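Local structure of conserved domain protein (2I7R) at residues Leu102-Pro107 and Leu112-Met117; Pro17-Asp22 and Gly106-Val111. The protein is of unknown function but belongs to the glyoxalase/bleomycin resistance protein/dioxygenase superfamily, and so probably binds a small molecule or a metal. All blocks are in the same frame, centred on the assembly; numbering follows the deposited sequence.

Contact 1 (Leu102-Pro107 and Leu112-Met117); sequences LLVQGP and LDFYRM
D113 and L103 face each other as a non-hydrogen-bonded antiparallel pair, and D113 shows how a side chain can bond to the backbone of the strand beside it. Its CB lies 4.1 Å from L103 CG. With CG anti to the backbone N (chi1 175°), the carboxylate is carried toward the neighbouring strand, where OD1 accepts from L102 N at 3.2 Å (N-H...O 147°), nearly in line with its own C-O bond. That N-H is shared with a weak bond to F114 O, while F114 N donates to L102 O. OD2 is held by H68 ND1 on strand 65-70, giving the carboxylate a grip at each oxygen. These strands, 100-105 and 111-116, form the closing hairpin of a beta-alpha-beta-beta-beta module, the repeated unit of the vicinal oxygen chelate fold. Nearer the turn, V104 and L112 are joined by two nearly straight bonds, V104 N to L112 O at 2.8 Å and L112 N to V104 O at 2.9 Å. On the face they share with F114, V104 CG2 sits 4.0 Å from L112 CB and meets the F114 ring at its edge, 3.9 Å from CE2. L112 CD1 lies 3.8 Å from G106 CA, where the turn starts.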
# COMPACT_ATOMS: atom_id res chain seq x y z
N LEU A 102 -4.46 -16.54 -2.06
CA LEU A 102 -3.22 -17.20 -1.69
C LEU A 102 -2.41 -16.11 -0.98
O LEU A 102 -2.07 -15.08 -1.59
CB LEU A 102 -2.48 -17.67 -2.94
CG LEU A 102 -1.02 -18.13 -2.81
CD1 LEU A 102 -0.95 -19.39 -1.92
CD2 LEU A 102 -0.42 -18.38 -4.21
N LEU A 103 -2.12 -16.35 0.28
CA LEU A 103 -1.37 -15.41 1.11
C LEU A 103 0.05 -15.88 1.31
O LEU A 103 0.28 -17.01 1.74
CB LEU A 103 -2.06 -15.27 2.46
CG LEU A 103 -2.98 -14.09 2.19
CD1 LEU A 103 -4.43 -14.46 2.33
CD2 LEU A 103 -2.54 -12.83 2.98
N VAL A 104 1.01 -15.01 0.97
CA VAL A 104 2.43 -15.40 1.04
C VAL A 104 3.25 -14.41 1.86
O VAL A 104 2.93 -13.23 1.91
CB VAL A 104 3.06 -15.65 -0.38
CG1 VAL A 104 2.04 -16.32 -1.28
CG2 VAL A 104 3.51 -14.38 -1.01
N GLN A 105 4.29 -14.91 2.53
CA GLN A 105 5.14 -14.05 3.33
C GLN A 105 6.07 -13.38 2.36
O GLN A 105 6.80 -14.07 1.64
CB GLN A 105 5.94 -14.87 4.35
CG GLN A 105 6.76 -14.01 5.33
CD GLN A 105 5.89 -13.01 6.09
OE1 GLN A 105 5.03 -13.37 6.91
NE2 GLN A 105 6.09 -11.73 5.81
N GLY A 106 6.04 -12.05 2.30
CA GLY A 106 7.03 -11.34 1.46
C GLY A 106 8.22 -10.93 2.31
O GLY A 106 8.21 -11.18 3.54
N PRO A 107 9.26 -10.30 1.70
CA PRO A 107 10.44 -9.89 2.51
C PRO A 107 10.11 -8.72 3.41
O PRO A 107 9.13 -8.01 3.15
CB PRO A 107 11.46 -9.47 1.45
CG PRO A 107 10.62 -8.96 0.31
CD PRO A 107 9.44 -9.94 0.27
N LEU A 112 1.74 -10.70 1.00
CA LEU A 112 1.16 -10.49 -0.32
C LEU A 112 0.00 -11.46 -0.47
O LEU A 112 0.07 -12.60 0.01
CB LEU A 112 2.19 -10.67 -1.44
CG LEU A 112 3.20 -9.50 -1.56
CD1 LEU A 112 4.30 -9.63 -0.52
CD2 LEU A 112 3.83 -9.40 -2.97
N ASP A 113 -1.05 -10.99 -1.14
CA ASP A 113 -2.17 -11.85 -1.52
C ASP A 113 -2.29 -11.85 -3.03
O ASP A 113 -2.45 -10.80 -3.64
CB ASP A 113 -3.47 -11.35 -0.88
CG ASP A 113 -4.70 -12.13 -1.32
OD1 ASP A 113 -4.59 -13.33 -1.61
OD2 ASP A 113 -5.79 -11.54 -1.36
N PHE A 114 -2.14 -13.03 -3.64
CA PHE A 114 -2.48 -13.23 -5.04
C PHE A 114 -3.91 -13.78 -5.10
O PHE A 114 -4.18 -14.88 -4.60
CB PHE A 114 -1.47 -14.17 -5.71
CG PHE A 114 -0.04 -13.67 -5.66
CD1 PHE A 114 0.46 -12.89 -6.70
CD2 PHE A 114 0.79 -13.96 -4.58
CE1 PHE A 114 1.79 -12.43 -6.67
CE2 PHE A 114 2.12 -13.51 -4.54
CZ PHE A 114 2.62 -12.74 -5.57
N TYR A 115 -4.84 -13.02 -5.69
CA TYR A 115 -6.25 -13.36 -5.63
C TYR A 115 -6.98 -13.17 -6.97
O TYR A 115 -6.49 -12.49 -7.85
CB TYR A 115 -6.98 -12.58 -4.49
CG TYR A 115 -7.35 -11.14 -4.86
CD1 TYR A 115 -8.67 -10.79 -5.14
CD2 TYR A 115 -6.37 -10.16 -4.97
CE1 TYR A 115 -9.00 -9.47 -5.50
CE2 TYR A 115 -6.68 -8.87 -5.30
CZ TYR A 115 -8.00 -8.53 -5.57
OH TYR A 115 -8.26 -7.23 -5.93
N ARG A 116 -8.14 -13.81 -7.10
CA ARG A 116 -9.05 -13.58 -8.23
C ARG A 116 -10.49 -13.68 -7.78
O ARG A 116 -10.79 -14.32 -6.80
CB ARG A 116 -8.77 -14.51 -9.45
CG ARG A 116 -8.55 -15.95 -9.13
CD ARG A 116 -8.62 -16.87 -10.42
NE ARG A 116 -9.99 -16.93 -10.83
CZ ARG A 116 -10.94 -17.68 -10.24
NH1 ARG A 116 -10.65 -18.54 -9.28
NH2 ARG A 116 -12.19 -17.57 -10.67
N MSE A 117 -11.38 -13.03 -8.49
CA MSE A 117 -12.79 -12.99 -8.10
C MSE A 117 -13.75 -13.65 -9.13
O MSE A 117 -13.36 -13.80 -10.28
CB MSE A 117 -13.17 -11.54 -7.80
CG MSE A 117 -12.34 -10.95 -6.66
SE MSE A 117 -12.86 -9.12 -6.18
CE MSE A 117 -11.96 -8.17 -7.64

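Contact 2 (Pro17-Asp22 and Gly106-Val111); sequences PQVCAD and GPAGLV
V19 and D22, one turn apart on helix 16-27, receive the ring of P107, and the contact illustrates how a single proline can fit a hairpin loop against a helix. The close part is gathered around P107 CB and CG. V19 CG1 lies 3.8 Å from P107 CG, and the carbonyl O of V19 approaches the same ring carbon. D22 CB is 3.8 Å from P107 CG and equally near the ring's CB, while D22 OD2 comes within 3.7 Å of P107 CB, a van der Waals approach of a carboxylate oxygen to a ring carbon; here the aspartate and the proline run past each other in opposite directions. In V19, CG1 is anti to the backbone N (chi1 178°), which divides the work of the two methyls: CG1 goes to the proline and CG2 to A108. I26, farther along the helix, also touches P107 and extends the apolar surface.

The packing slackens toward A108. Its CB stands 4.1 Å from V19 CG2, a single methyl-to-methyl touch, although both residues also rest on V13. All four touching residues are only partly buried, as befits a surface contact, and D22 and A108 bury less against the other segment than V19 and P107 do. No hydrogen bond crosses between the two segments.

The loop keeps its shape through its own backbone: L110 N bonds to P107 O at 3.0 Å, and A108 (phi 63°) and G109 (phi 86°) occupy the central positions of a type I' beta turn. L110 turns inward, onto I65, I67 and F61. The arrangement is a tight hairpin turn between strands 100-105 and 111-116 packed on helix 16-27, within the vicinal oxygen chelate (glyoxalase) fold of this superfamily.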
# COMPACT_ATOMS: atom_id res chain seq x y z
N PRO A 17 18.50 -3.51 -2.09
CA PRO A 17 18.84 -4.57 -3.04
C PRO A 17 18.32 -5.96 -2.68
O PRO A 17 17.82 -6.65 -3.56
CB PRO A 17 20.38 -4.50 -3.15
CG PRO A 17 20.69 -3.03 -2.80
CD PRO A 17 19.72 -2.78 -1.66
N GLN A 18 18.40 -6.36 -1.41
CA GLN A 18 17.92 -7.69 -1.02
C GLN A 18 16.39 -7.80 -1.05
O GLN A 18 15.82 -8.77 -1.54
CB GLN A 18 18.44 -8.08 0.38
CG GLN A 18 18.26 -9.58 0.72
CD GLN A 18 18.93 -10.50 -0.32
OE1 GLN A 18 18.28 -11.38 -0.92
NE2 GLN A 18 20.21 -10.28 -0.56
N VAL A 19 15.72 -6.78 -0.50
CA VAL A 19 14.27 -6.76 -0.50
C VAL A 19 13.79 -6.77 -1.96
O VAL A 19 12.86 -7.48 -2.31
CB VAL A 19 13.73 -5.56 0.36
CG1 VAL A 19 12.19 -5.47 0.32
CG2 VAL A 19 14.23 -5.69 1.78
N CYS A 20 14.50 -6.03 -2.83
CA CYS A 20 14.17 -5.93 -4.26
C CYS A 20 14.31 -7.28 -4.92
O CYS A 20 13.36 -7.75 -5.59
CB CYS A 20 15.03 -4.88 -5.01
SG CYS A 20 14.62 -4.83 -6.77
N ALA A 21 15.48 -7.91 -4.73
CA ALA A 21 15.76 -9.23 -5.30
C ALA A 21 14.70 -10.27 -4.88
O ALA A 21 14.19 -11.04 -5.69
CB ALA A 21 17.14 -9.67 -4.89
N ASP A 22 14.34 -10.25 -3.60
CA ASP A 22 13.32 -11.17 -3.07
C ASP A 22 11.93 -10.93 -3.69
O ASP A 22 11.23 -11.88 -4.03
CB ASP A 22 13.22 -11.02 -1.55
CG ASP A 22 14.44 -11.56 -0.81
OD1 ASP A 22 15.28 -12.21 -1.45
OD2 ASP A 22 14.54 -11.31 0.41
N GLY A 106 6.04 -12.05 2.30
CA GLY A 106 7.03 -11.34 1.46
C GLY A 106 8.22 -10.93 2.31
O GLY A 106 8.21 -11.18 3.54
N PRO A 107 9.26 -10.30 1.70
CA PRO A 107 10.44 -9.89 2.51
C PRO A 107 10.11 -8.72 3.41
O PRO A 107 9.13 -8.01 3.15
CB PRO A 107 11.46 -9.47 1.45
CG PRO A 107 10.62 -8.96 0.31
CD PRO A 107 9.44 -9.94 0.27
N ALA A 108 10.90 -8.52 4.48
CA ALA A 108 10.79 -7.29 5.31
C ALA A 108 9.46 -7.10 6.00
O ALA A 108 9.02 -5.96 6.22
CB ALA A 108 11.13 -6.03 4.49
N GLY A 109 8.81 -8.21 6.38
CA GLY A 109 7.52 -8.11 7.06
C GLY A 109 6.33 -8.01 6.10
O GLY A 109 5.19 -8.07 6.55
N LEU A 110 6.57 -7.86 4.78
CA LEU A 110 5.44 -7.67 3.84
C LEU A 110 4.71 -8.98 3.68
O LEU A 110 5.34 -10.03 3.74
CB LEU A 110 5.87 -7.23 2.44
CG LEU A 110 6.62 -5.90 2.42
CD1 LEU A 110 7.43 -5.77 1.18
CD2 LEU A 110 5.65 -4.79 2.62
N VAL A 111 3.39 -8.89 3.48
CA VAL A 111 2.51 -10.02 3.20
C VAL A 111 1.77 -9.72 1.88
O VAL A 111 1.26 -8.61 1.65
CB VAL A 111 1.45 -10.24 4.35
CG1 VAL A 111 0.41 -11.33 3.97
CG2 VAL A 111 2.13 -10.52 5.77

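Overall arrangement
Contact 1 is a core contact within one sheet, whereas contact 2, centred about 14 Å away from it, lies at the surface and joins that sheet's hairpin loop to a helix distant in sequence. The two share G106 and P107, where strand 100-105 gives way to the turn. Their chemistry follows their places: between the strands, directional hydrogen bonds dominate, while between turn and helix no hydrogen bond crosses, and the contacts are van der Waals ones of a proline ring and methyls, with a carbonyl and a carboxylate oxygen beside the ring. Helix 16-27 relates to both, because I26 touches P107 as well as F114. A hairpin is thus bonded along its strands and fitted by shape at its tip.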